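Side-chain contacts in flagellar motor switch protein FliG (Aquifex aeolicus, PDB 3HJL), which probably forms part of the rotor-mounted switch complex at the base of the flagellar motor, which contacts the motor components that determine the direction of rotation: residues E128-I133 / K157-K162; A134-Q139 / K176-I181; E205-L210 / E216-S221; Q220-G223 / L228-E231. All blocks are in the same frame, centred on the assembly; numbering follows the deposited sequence.

Contact 1: E128-I133 / K157-K162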
loop_
_atom_site.group_PDB
_atom_site.type_symbol
_atom_site.label_atom_id
_atom_site.label_comp_id
_atom_site.label_asym_id
_atom_site.label_seq_id
_atom_site.Cartn_x
_atom_site.Cartn_y
_atom_site.Cartn_z
ATOM N N GLU A 128 -7.715 7.704 -20.669
ATOM C CA GLU A 128 -7.460 6.274 -20.619
ATOM C C GLU A 128 -7.886 5.675 -21.964
ATOM O O GLU A 128 -8.627 6.305 -22.725
ATOM C CB GLU A 128 -8.256 5.648 -19.461
ATOM C CG GLU A 128 -7.649 4.395 -18.867
ATOM C CD GLU A 128 -6.367 4.634 -18.066
ATOM O OE1 GLU A 128 -6.048 5.800 -17.716
ATOM O OE2 GLU A 128 -5.688 3.624 -17.764
ATOM N N HIS A 129 -7.381 4.487 -22.281
ATOM C CA HIS A 129 -7.750 3.821 -23.523
ATOM C C HIS A 129 -9.257 3.499 -23.473
ATOM O O HIS A 129 -9.739 3.093 -22.428
ATOM C CB HIS A 129 -6.945 2.534 -23.698
ATOM C CG HIS A 129 -7.131 1.886 -25.033
ATOM N ND1 HIS A 129 -8.172 1.029 -25.302
ATOM C CD2 HIS A 129 -6.409 1.968 -26.175
ATOM C CE1 HIS A 129 -8.100 0.629 -26.559
ATOM N NE2 HIS A 129 -7.024 1.164 -27.103
ATOM N N PRO A 130 -10.009 3.718 -24.586
ATOM C CA PRO A 130 -11.471 3.475 -24.574
ATOM C C PRO A 130 -11.917 2.088 -24.077
ATOM O O PRO A 130 -12.975 1.976 -23.451
ATOM C CB PRO A 130 -11.867 3.673 -26.036
ATOM C CG PRO A 130 -10.857 4.602 -26.577
ATOM C CD PRO A 130 -9.570 4.260 -25.889
ATOM N N GLN A 131 -11.147 1.050 -24.407
ATOM C CA GLN A 131 -11.383 -0.316 -23.902
ATOM C C GLN A 131 -11.274 -0.415 -22.376
ATOM O O GLN A 131 -12.002 -1.184 -21.753
ATOM C CB GLN A 131 -10.414 -1.311 -24.563
ATOM C CG GLN A 131 -10.718 -2.808 -24.282
ATOM C CD GLN A 131 -12.041 -3.272 -24.865
ATOM O OE1 GLN A 131 -12.558 -2.663 -25.791
ATOM N NE2 GLN A 131 -12.584 -4.369 -24.332
ATOM N N THR A 132 -10.344 0.340 -21.793
ATOM C CA THR A 132 -10.181 0.426 -20.332
ATOM C C THR A 132 -11.385 1.109 -19.670
ATOM O O THR A 132 -11.839 0.679 -18.600
ATOM C CB THR A 132 -8.895 1.218 -19.972
ATOM O OG1 THR A 132 -7.791 0.681 -20.713
ATOM C CG2 THR A 132 -8.588 1.151 -18.486
ATOM N N ILE A 133 -11.894 2.168 -20.311
ATOM C CA ILE A 133 -13.068 2.896 -19.801
ATOM C C ILE A 133 -14.302 1.979 -19.864
ATOM O O ILE A 133 -15.075 1.907 -18.906
ATOM C CB ILE A 133 -13.361 4.199 -20.598
ATOM C CG1 ILE A 133 -12.128 5.126 -20.646
ATOM C CG2 ILE A 133 -14.537 4.948 -19.961
ATOM C CD1 ILE A 133 -12.344 6.425 -21.412
ATOM N N LYS A 157 -18.000 9.073 -25.766
ATOM C CA LYS A 157 -19.292 8.472 -25.336
ATOM C C LYS A 157 -19.680 7.289 -26.226
ATOM O O LYS A 157 -19.997 6.202 -25.739
ATOM C CB LYS A 157 -20.441 9.488 -25.416
ATOM C CG LYS A 157 -20.409 10.604 -24.408
ATOM C CD LYS A 157 -21.570 11.563 -24.644
ATOM C CE LYS A 157 -21.485 12.794 -23.764
ATOM N NZ LYS A 157 -22.650 13.690 -23.969
ATOM N N LYS A 158 -19.598 7.518 -27.531
ATOM C CA LYS A 158 -19.988 6.546 -28.546
ATOM C C LYS A 158 -19.028 5.348 -28.571
ATOM O O LYS A 158 -19.458 4.201 -28.696
ATOM C CB LYS A 158 -20.009 7.219 -29.934
ATOM C CG LYS A 158 -20.932 8.462 -30.050
ATOM C CD LYS A 158 -20.643 9.288 -31.300
ATOM C CE LYS A 158 -21.204 10.711 -31.194
ATOM N NZ LYS A 158 -22.662 10.746 -30.897
ATOM N N GLU A 159 -17.731 5.626 -28.432
ATOM C CA GLU A 159 -16.701 4.596 -28.525
ATOM C C GLU A 159 -16.676 3.689 -27.295
ATOM O O GLU A 159 -16.417 2.488 -27.420
ATOM C CB GLU A 159 -15.328 5.247 -28.740
ATOM C CG GLU A 159 -14.213 4.281 -29.151
ATOM C CD GLU A 159 -14.447 3.610 -30.503
ATOM O OE1 GLU A 159 -13.936 2.490 -30.708
ATOM O OE2 GLU A 159 -15.154 4.188 -31.358
ATOM N N VAL A 160 -16.921 4.265 -26.114
ATOM C CA VAL A 160 -16.983 3.486 -24.876
ATOM C C VAL A 160 -18.218 2.575 -24.861
ATOM O O VAL A 160 -18.107 1.403 -24.527
ATOM C CB VAL A 160 -16.952 4.387 -23.611
ATOM C CG1 VAL A 160 -17.145 3.556 -22.358
ATOM C CG2 VAL A 160 -15.619 5.147 -23.530
ATOM N N VAL A 161 -19.375 3.107 -25.254
ATOM C CA VAL A 161 -20.618 2.323 -25.309
ATOM C C VAL A 161 -20.545 1.193 -26.350
ATOM O O VAL A 161 -21.058 0.097 -26.112
ATOM C CB VAL A 161 -21.853 3.216 -25.608
ATOM C CG1 VAL A 161 -23.101 2.360 -25.798
ATOM C CG2 VAL A 161 -22.072 4.229 -24.486
ATOM N N LYS A 162 -19.922 1.473 -27.497
ATOM C CA LYS A 162 -19.697 0.466 -28.544
ATOM C C LYS A 162 -18.819 -0.671 -28.028
ATOM O O LYS A 162 -19.056 -1.837 -28.347
ATOM C CB LYS A 162 -19.022 1.108 -29.762
ATOM C CG LYS A 162 -18.844 0.171 -30.976
ATOM C CD LYS A 162 -17.883 0.741 -32.029
ATOM C CE LYS A 162 -16.415 0.589 -31.598
ATOM N NZ LYS A 162 -15.453 1.085 -32.624
#
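The EHPQR motif of the FliG middle domain and the first turn of the helix that follows it meet helix 154-166 here: Pro130 of the motif packs on Glu159, and Ile133, just beyond it, on Val160. The closest backbone approach lies at the motif proline: the CA atoms of Pro130 and Val160 are 5.5 Å apart, a spacing bridged by methyl and methylene groups. Ile133 and Val160 form the apolar half, their side chains crossing at about a right angle. Ile133 CG2, anti to its own nitrogen, enters the fork of the valine and rests 3.7 Å from Val160 CG2 and 3.8 Å from Val160 CG1. The same Val160 CG2 lies 4.1 Å from Pro130 O.

The more polar half begins where Pro130 CB touches Glu159 CG at 3.9 Å. A bend at chi2 (64°) turns the acid away from the straight course of its chain, and Lys162, one helical turn on, reaches Glu159 OE1 with its NZ at 2.8 Å. This salt bridge uses the syn side of the carboxylate, 24° out of its plane. The same oxygen is paired with Arg163, the arginine of the EHPQR motif, whose NE also makes a weak hydrogen bond to Gln131 OE1. Two cations thus grip one oxygen, which would probably keep Glu159 ionised while its aliphatic part serves as packing for the proline.

His129 N-caps the helix that starts at Pro130: Pro130 CD sits over one face of its ring, off toward the rim, and its ND1 accepts from Gln131 N at 3.1 Å, with an N-H...acceptor angle of 146°.

Contact 2: A134-Q139 / K176-I181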
loop_
_atom_site.group_PDB
_atom_site.type_symbol
_atom_site.label_atom_id
_atom_site.label_comp_id
_atom_site.label_asym_id
_atom_site.label_seq_id
_atom_site.Cartn_x
_atom_site.Cartn_y
_atom_site.Cartn_z
ATOM N N ALA A 134 -14.434 1.243 -20.973
ATOM C CA ALA A 134 -15.540 0.301 -21.189
ATOM C C ALA A 134 -15.525 -0.827 -20.167
ATOM O O ALA A 134 -16.557 -1.157 -19.598
ATOM C CB ALA A 134 -15.468 -0.278 -22.588
ATOM N N LEU A 135 -14.353 -1.426 -19.961
ATOM C CA LEU A 135 -14.180 -2.490 -18.961
ATOM C C LEU A 135 -14.541 -2.019 -17.550
ATOM O O LEU A 135 -15.123 -2.779 -16.773
ATOM C CB LEU A 135 -12.737 -3.041 -18.986
ATOM C CG LEU A 135 -12.394 -3.998 -20.130
ATOM C CD1 LEU A 135 -10.877 -4.026 -20.420
ATOM C CD2 LEU A 135 -12.921 -5.389 -19.798
ATOM N N PHE A 136 -14.163 -0.784 -17.221
ATOM C CA PHE A 136 -14.474 -0.168 -15.910
ATOM C C PHE A 136 -15.977 0.123 -15.763
ATOM O O PHE A 136 -16.589 -0.243 -14.756
ATOM C CB PHE A 136 -13.674 1.135 -15.747
ATOM C CG PHE A 136 -13.786 1.768 -14.375
ATOM C CD1 PHE A 136 -13.028 1.297 -13.321
ATOM C CD2 PHE A 136 -14.598 2.876 -14.165
ATOM C CE1 PHE A 136 -13.105 1.888 -12.070
ATOM C CE2 PHE A 136 -14.688 3.471 -12.906
ATOM C CZ PHE A 136 -13.935 2.981 -11.864
ATOM N N LEU A 137 -16.557 0.786 -16.765
ATOM C CA LEU A 137 -17.981 1.107 -16.751
ATOM C C LEU A 137 -18.881 -0.126 -16.796
ATOM O O LEU A 137 -19.958 -0.098 -16.215
ATOM C CB LEU A 137 -18.364 2.082 -17.883
ATOM C CG LEU A 137 -17.845 3.529 -17.807
ATOM C CD1 LEU A 137 -18.518 4.376 -18.868
ATOM C CD2 LEU A 137 -18.068 4.148 -16.451
ATOM N N SER A 138 -18.430 -1.210 -17.438
ATOM C CA SER A 138 -19.198 -2.473 -17.483
ATOM C C SER A 138 -19.543 -3.017 -16.085
ATOM O O SER A 138 -20.543 -3.702 -15.934
ATOM C CB SER A 138 -18.441 -3.571 -18.252
ATOM O OG SER A 138 -17.442 -4.193 -17.442
ATOM N N GLN A 139 -18.705 -2.713 -15.087
ATOM C CA GLN A 139 -18.887 -3.191 -13.708
ATOM C C GLN A 139 -19.629 -2.242 -12.775
ATOM O O GLN A 139 -19.881 -2.604 -11.630
ATOM C CB GLN A 139 -17.513 -3.515 -13.092
ATOM C CG GLN A 139 -16.740 -4.601 -13.818
ATOM C CD GLN A 139 -17.514 -5.881 -13.904
ATOM O OE1 GLN A 139 -17.646 -6.612 -12.919
ATOM N NE2 GLN A 139 -18.064 -6.153 -15.079
ATOM N N LYS A 176 -10.880 -4.267 -10.620
ATOM C CA LYS A 176 -10.628 -3.966 -9.205
ATOM C C LYS A 176 -9.339 -3.166 -9.037
ATOM O O LYS A 176 -9.332 -2.126 -8.392
ATOM C CB LYS A 176 -10.522 -5.263 -8.390
ATOM C CG LYS A 176 -10.499 -5.051 -6.865
ATOM C CD LYS A 176 -10.029 -6.303 -6.123
ATOM C CE LYS A 176 -9.814 -6.012 -4.651
ATOM N NZ LYS A 176 -9.415 -7.225 -3.889
ATOM N N GLU A 177 -8.264 -3.647 -9.649
ATOM C CA GLU A 177 -6.976 -2.956 -9.627
ATOM C C GLU A 177 -7.058 -1.562 -10.265
ATOM O O GLU A 177 -6.481 -0.624 -9.749
ATOM C CB GLU A 177 -5.907 -3.812 -10.325
ATOM C CG GLU A 177 -4.505 -3.164 -10.445
ATOM C CD GLU A 177 -3.904 -2.764 -9.105
ATOM O OE1 GLU A 177 -4.267 -3.389 -8.094
ATOM O OE2 GLU A 177 -3.047 -1.852 -9.076
ATOM N N LEU A 178 -7.787 -1.454 -11.373
ATOM C CA LEU A 178 -8.058 -0.163 -12.058
ATOM C C LEU A 178 -8.763 0.810 -11.069
ATOM O O LEU A 178 -8.393 1.978 -10.941
ATOM C CB LEU A 178 -8.971 -0.421 -13.284
ATOM C CG LEU A 178 -8.758 0.190 -14.670
ATOM C CD1 LEU A 178 -7.350 -0.084 -15.228
ATOM C CD2 LEU A 178 -9.813 -0.389 -15.615
ATOM N N ALA A 179 -9.735 0.281 -10.337
ATOM C CA ALA A 179 -10.526 1.050 -9.400
ATOM C C ALA A 179 -9.701 1.512 -8.200
ATOM O O ALA A 179 -9.831 2.654 -7.772
ATOM C CB ALA A 179 -11.741 0.226 -8.952
ATOM N N GLN A 180 -8.839 0.634 -7.688
ATOM C CA GLN A 180 -7.943 0.973 -6.579
ATOM C C GLN A 180 -6.890 2.030 -6.957
ATOM O O GLN A 180 -6.565 2.894 -6.144
ATOM C CB GLN A 180 -7.274 -0.286 -6.008
ATOM C CG GLN A 180 -8.261 -1.262 -5.358
ATOM C CD GLN A 180 -7.602 -2.301 -4.454
ATOM O OE1 GLN A 180 -7.327 -3.420 -4.873
ATOM N NE2 GLN A 180 -7.338 -1.920 -3.222
ATOM N N ILE A 181 -6.354 1.949 -8.173
ATOM C CA ILE A 181 -5.439 2.987 -8.705
ATOM C C ILE A 181 -6.160 4.337 -8.851
ATOM O O ILE A 181 -5.555 5.398 -8.646
ATOM C CB ILE A 181 -4.826 2.574 -10.090
ATOM C CG1 ILE A 181 -3.826 1.418 -9.925
ATOM C CG2 ILE A 181 -4.126 3.776 -10.799
ATOM C CD1 ILE A 181 -2.601 1.749 -9.071
#
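Phe136 and Leu178 face each other through quite different torsions. The phenylalanine has CG anti to the nitrogen (chi1 -173°), which sends its ring from helix 130-137 toward helix 172-193. Leu178 has a chi1 of -135°, well away from a staggered value, and in that position its CD2 lies beside the root of the aromatic side chain, 4.2 Å from Phe136 CB. Relative to the ring itself this methyl is oblique.

Ala179 meets the ring at its CE1 edge. Phe136 CE1 stands 3.8 Å from Ala179 CB, and the methyl lies near the ring plane. A second distance confirms how far the ring penetrates: Phe136 CE1 is also 3.8 Å from Ala179 CA, a small residue letting the aromatic edge come down to the backbone. The CA atoms of Phe136 and Leu178 remain 7.5 Å apart; Phe136 CB and Leu178 CD2 meet between them, while the ring goes on to Ala179.

Beyond the apolar core, Ser138 OG donates to Leu135 O at 2.8 Å from above the carbonyl plane, and in turn accepts a nearly straight bond (174°) from Gln139 NE2 at 3.1 Å, in the plane of the amide.

Helix 93-114 adds a third wall, with Ile113 on Phe136 and Ile109 on Ala179. The packing of helix 130-137 against helices 172-193 and 93-114 is consistent with the armadillo repeat architecture of this protein.

Contact 3: E205-L210 / E216-S221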
loop_
_atom_site.group_PDB
_atom_site.type_symbol
_atom_site.label_atom_id
_atom_site.label_comp_id
_atom_site.label_asym_id
_atom_site.label_seq_id
_atom_site.Cartn_x
_atom_site.Cartn_y
_atom_site.Cartn_z
ATOM N N GLU A 205 4.129 24.361 18.799
ATOM C CA GLU A 205 3.710 25.703 19.265
ATOM C C GLU A 205 2.640 25.586 20.340
ATOM O O GLU A 205 2.699 26.265 21.370
ATOM C CB GLU A 205 3.127 26.545 18.116
ATOM C CG GLU A 205 4.104 26.976 17.034
ATOM C CD GLU A 205 5.110 28.027 17.482
ATOM O OE1 GLU A 205 6.072 28.265 16.719
ATOM O OE2 GLU A 205 4.957 28.611 18.581
ATOM N N LEU A 206 1.637 24.761 20.049
ATOM C CA LEU A 206 0.512 24.508 20.949
ATOM C C LEU A 206 1.028 24.005 22.297
ATOM O O LEU A 206 0.671 24.557 23.335
ATOM C CB LEU A 206 -0.457 23.494 20.298
ATOM C CG LEU A 206 -1.741 23.028 20.999
ATOM C CD1 LEU A 206 -2.610 22.245 20.013
ATOM C CD2 LEU A 206 -1.459 22.173 22.221
ATOM N N LEU A 207 1.894 22.991 22.265
ATOM C CA LEU A 207 2.502 22.437 23.485
ATOM C C LEU A 207 3.320 23.485 24.237
ATOM O O LEU A 207 3.212 23.590 25.449
ATOM C CB LEU A 207 3.375 21.223 23.160
ATOM C CG LEU A 207 2.619 19.970 22.705
ATOM C CD1 LEU A 207 3.555 19.063 21.939
ATOM C CD2 LEU A 207 1.983 19.225 23.879
ATOM N N ASN A 208 4.113 24.275 23.512
ATOM C CA ASN A 208 4.881 25.376 24.123
ATOM C C ASN A 208 4.001 26.462 24.733
ATOM O O ASN A 208 4.458 27.191 25.602
ATOM C CB ASN A 208 5.834 26.019 23.103
ATOM C CG ASN A 208 7.025 25.134 22.768
ATOM O OD1 ASN A 208 7.416 24.256 23.551
ATOM N ND2 ASN A 208 7.632 25.386 21.612
ATOM N N THR A 209 2.768 26.604 24.236
ATOM C CA THR A 209 1.784 27.527 24.808
ATOM C C THR A 209 1.112 26.918 26.060
ATOM O O THR A 209 0.774 27.646 27.000
ATOM C CB THR A 209 0.722 27.907 23.762
ATOM O OG1 THR A 209 1.374 28.427 22.594
ATOM C CG2 THR A 209 -0.249 28.947 24.316
ATOM N N LEU A 210 0.877 25.599 26.035
ATOM C CA LEU A 210 0.354 24.847 27.203
ATOM C C LEU A 210 1.339 24.909 28.376
ATOM O O LEU A 210 2.547 24.950 28.160
ATOM C CB LEU A 210 0.126 23.360 26.843
ATOM C CG LEU A 210 -1.183 22.870 26.217
ATOM C CD1 LEU A 210 -1.689 23.794 25.171
ATOM C CD2 LEU A 210 -0.983 21.475 25.639
ATOM N N GLU A 216 3.909 18.308 29.271
ATOM C CA GLU A 216 4.741 17.126 29.530
ATOM C C GLU A 216 3.939 15.831 29.643
ATOM O O GLU A 216 4.423 14.777 29.229
ATOM C CB GLU A 216 5.604 17.325 30.783
ATOM C CG GLU A 216 6.662 18.412 30.629
ATOM C CD GLU A 216 7.760 18.017 29.667
ATOM O OE1 GLU A 216 8.475 17.044 29.977
ATOM O OE2 GLU A 216 7.913 18.678 28.607
ATOM N N LEU A 217 2.736 15.907 30.219
ATOM C CA LEU A 217 1.849 14.734 30.310
ATOM C C LEU A 217 1.353 14.268 28.934
ATOM O O LEU A 217 1.214 13.068 28.704
ATOM C CB LEU A 217 0.665 14.977 31.267
ATOM C CG LEU A 217 0.915 14.572 32.735
ATOM C CD1 LEU A 217 2.169 15.223 33.324
ATOM C CD2 LEU A 217 -0.304 14.879 33.596
ATOM N N ILE A 218 1.099 15.212 28.026
ATOM C CA ILE A 218 0.697 14.875 26.652
ATOM C C ILE A 218 1.835 14.193 25.895
ATOM O O ILE A 218 1.637 13.141 25.285
ATOM C CB ILE A 218 0.243 16.127 25.851
ATOM C CG1 ILE A 218 -1.119 16.610 26.347
ATOM C CG2 ILE A 218 0.144 15.809 24.361
ATOM C CD1 ILE A 218 -1.524 17.944 25.786
ATOM N N LEU A 219 3.017 14.805 25.940
ATOM C CA LEU A 219 4.198 14.290 25.242
ATOM C C LEU A 219 4.610 12.901 25.727
ATOM O O LEU A 219 4.936 12.035 24.911
ATOM C CB LEU A 219 5.379 15.263 25.377
ATOM C CG LEU A 219 5.310 16.571 24.578
ATOM C CD1 LEU A 219 6.337 17.589 25.110
ATOM C CD2 LEU A 219 5.548 16.283 23.088
ATOM N N GLN A 220 4.580 12.696 27.048
ATOM C CA GLN A 220 4.930 11.404 27.660
ATOM C C GLN A 220 4.041 10.279 27.127
ATOM O O GLN A 220 4.539 9.225 26.742
ATOM C CB GLN A 220 4.805 11.471 29.194
ATOM C CG GLN A 220 5.596 10.397 29.949
ATOM C CD GLN A 220 7.106 10.686 30.054
ATOM O OE1 GLN A 220 7.831 9.969 30.754
ATOM N NE2 GLN A 220 7.576 11.736 29.376
ATOM N N SER A 221 2.732 10.526 27.099
ATOM C CA SER A 221 1.751 9.570 26.570
ATOM C C SER A 221 1.955 9.288 25.074
ATOM O O SER A 221 1.794 8.150 24.628
ATOM C CB SER A 221 0.329 10.090 26.814
ATOM O OG SER A 221 -0.650 9.193 26.316
#
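Leu207 joins two successive helices of this armadillo-type, all-helical protein, 199-209 and 212-225, which are separated by a two-residue turn. Its inner side is the tight one. With CG held beside the backbone nitrogen (chi1 -69°), the isobutyl group divides its two methyls between two partners: Leu207 CD1 lies 3.6 Å from Leu219 CD2, and Leu207 CD2 lies 3.9 Å from Ile218 CG2. Both leucines are buried and also touch Ile233 of helix 227-237, so three helices meet at this point. With an alanine in place of Leu207 both branching methyls are gone, and Leu219 CD2 and Ile218 CG2 would probably be left facing a gap at the junction of the helices.

The outer side is looser. Leu210, just past the helix end, reaches Ile218 through a single methyl pair, Leu210 CD2 to Ile218 CD1 at 3.6 Å, the side chains crossing at about a right angle. Both residues are partly exposed.

Farther from the partner helix, Thr209 bonds within its own helix: Glu205 O is approached from opposite faces of its carbonyl plane by Thr209 N at 2.9 Å and Thr209 OG1 at 2.8 Å.

Contact 4: Q220-G223 / L228-E231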
loop_
_atom_site.group_PDB
_atom_site.type_symbol
_atom_site.label_atom_id
_atom_site.label_comp_id
_atom_site.label_asym_id
_atom_site.label_seq_id
_atom_site.Cartn_x
_atom_site.Cartn_y
_atom_site.Cartn_z
ATOM N N GLN A 220 4.580 12.696 27.048
ATOM C CA GLN A 220 4.930 11.404 27.660
ATOM C C GLN A 220 4.041 10.279 27.127
ATOM O O GLN A 220 4.539 9.225 26.742
ATOM C CB GLN A 220 4.805 11.471 29.194
ATOM C CG GLN A 220 5.596 10.397 29.949
ATOM C CD GLN A 220 7.106 10.686 30.054
ATOM O OE1 GLN A 220 7.831 9.969 30.754
ATOM N NE2 GLN A 220 7.576 11.736 29.376
ATOM N N SER A 221 2.732 10.526 27.099
ATOM C CA SER A 221 1.751 9.570 26.570
ATOM C C SER A 221 1.955 9.288 25.074
ATOM O O SER A 221 1.794 8.150 24.628
ATOM C CB SER A 221 0.329 10.090 26.814
ATOM O OG SER A 221 -0.650 9.193 26.316
ATOM N N ILE A 222 2.278 10.329 24.305
ATOM C CA ILE A 222 2.582 10.173 22.876
ATOM C C ILE A 222 3.837 9.333 22.680
ATOM O O ILE A 222 3.886 8.507 21.777
ATOM C CB ILE A 222 2.752 11.541 22.162
ATOM C CG1 ILE A 222 1.383 12.208 21.983
ATOM C CG2 ILE A 222 3.425 11.364 20.796
ATOM C CD1 ILE A 222 1.439 13.567 21.340
ATOM N N GLY A 223 4.827 9.529 23.552
ATOM C CA GLY A 223 6.084 8.779 23.501
ATOM C C GLY A 223 5.972 7.299 23.831
ATOM O O GLY A 223 6.729 6.492 23.300
ATOM N N LEU A 228 9.017 7.808 18.448
ATOM C CA LEU A 228 9.587 8.532 17.313
ATOM C C LEU A 228 8.827 9.835 17.059
ATOM O O LEU A 228 9.442 10.841 16.727
ATOM C CB LEU A 228 9.582 7.647 16.051
ATOM C CG LEU A 228 10.591 7.980 14.939
ATOM C CD1 LEU A 228 10.867 6.745 14.077
ATOM C CD2 LEU A 228 10.133 9.153 14.077
ATOM N N LEU A 229 7.499 9.816 17.224
ATOM C CA LEU A 229 6.666 11.017 16.991
ATOM C C LEU A 229 6.914 12.055 18.092
ATOM O O LEU A 229 7.055 13.241 17.801
ATOM C CB LEU A 229 5.163 10.672 16.922
ATOM C CG LEU A 229 4.234 11.488 15.994
ATOM C CD1 LEU A 229 2.763 11.311 16.416
ATOM C CD2 LEU A 229 4.578 12.971 15.917
ATOM N N GLU A 230 6.954 11.598 19.346
ATOM C CA GLU A 230 7.269 12.462 20.492
ATOM C C GLU A 230 8.547 13.244 20.233
ATOM O O GLU A 230 8.577 14.454 20.404
ATOM C CB GLU A 230 7.456 11.618 21.760
ATOM C CG GLU A 230 7.801 12.425 23.036
ATOM C CD GLU A 230 8.401 11.570 24.144
ATOM O OE1 GLU A 230 9.357 10.807 23.879
ATOM O OE2 GLU A 230 7.960 11.717 25.298
ATOM N N GLU A 231 9.593 12.537 19.818
ATOM C CA GLU A 231 10.890 13.154 19.559
ATOM C C GLU A 231 10.847 14.172 18.423
ATOM O O GLU A 231 11.445 15.237 18.541
ATOM C CB GLU A 231 11.958 12.077 19.298
ATOM C CG GLU A 231 13.355 12.584 18.869
ATOM C CD GLU A 231 14.078 13.428 19.918
ATOM O OE1 GLU A 231 15.263 13.747 19.680
ATOM O OE2 GLU A 231 13.497 13.755 20.974
#
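Glu230 and Gly223 account for the closest packing of this contact, and the interactions sort into steric, apolar and polar kinds. The steric part comes first: Glu230, with CG anti to the nitrogen (chi1 180°) and its chain extended beyond CG, is laid along the backbone of Gly223. Gly223 CA lies 3.6 Å from Glu230 CB and 3.7 Å from Glu230 CD, and the CA atoms of the two residues are only 4.9 Å apart. The lack of a side chain on Gly223 is what lets the glutamate pass so low.

The apolar contact is a single loose pair, Ile222 CG2 to Leu229 CB at 4.3 Å; the same methyl also lies against the backbone of the neighbouring helix, 3.8 Å from Glu230 N.

Among polar groups, Glu230 OE2 forms a salt bridge with Arg234, one turn further along its own helix. Gln220 runs beside the glutamate in the same direction, but its NE2 stays 4.1 Å from Glu230 OE2, too far for a hydrogen bond, with the amide and carboxylate planes 63° apart. A leucine in place of Glu230 is likely to leave Arg234 without this carboxylate partner.

Asp226 accepts from Leu229 N through OD1. The whole is a tight connection between consecutive helices, with only Asp226 between 212-225 and 227-237, packed closely through a glycine in an all-helical fold.

In the fold
Following the chain from the N terminus, contact 1 closes the loop from helix 130-137 to helix 154-166, and contact 2 returns from the later part of that first helix to helix 172-193. Their segments alternate, so the two loops cross, and they touch through Thr132 on Leu178 and Val160 on Leu137; together they tie three helices of the middle domain. Helix 199-209 follows helix 172-193, and contact 3 then closes a short turn to helix 212-225. Contact 4 begins on that same helix, sharing Gln220 and Ser221, and closes the next turn, to helix 227-237. The centres of contacts 1 and 3 lie about 55 Å apart, on opposite sides of the chain's centre.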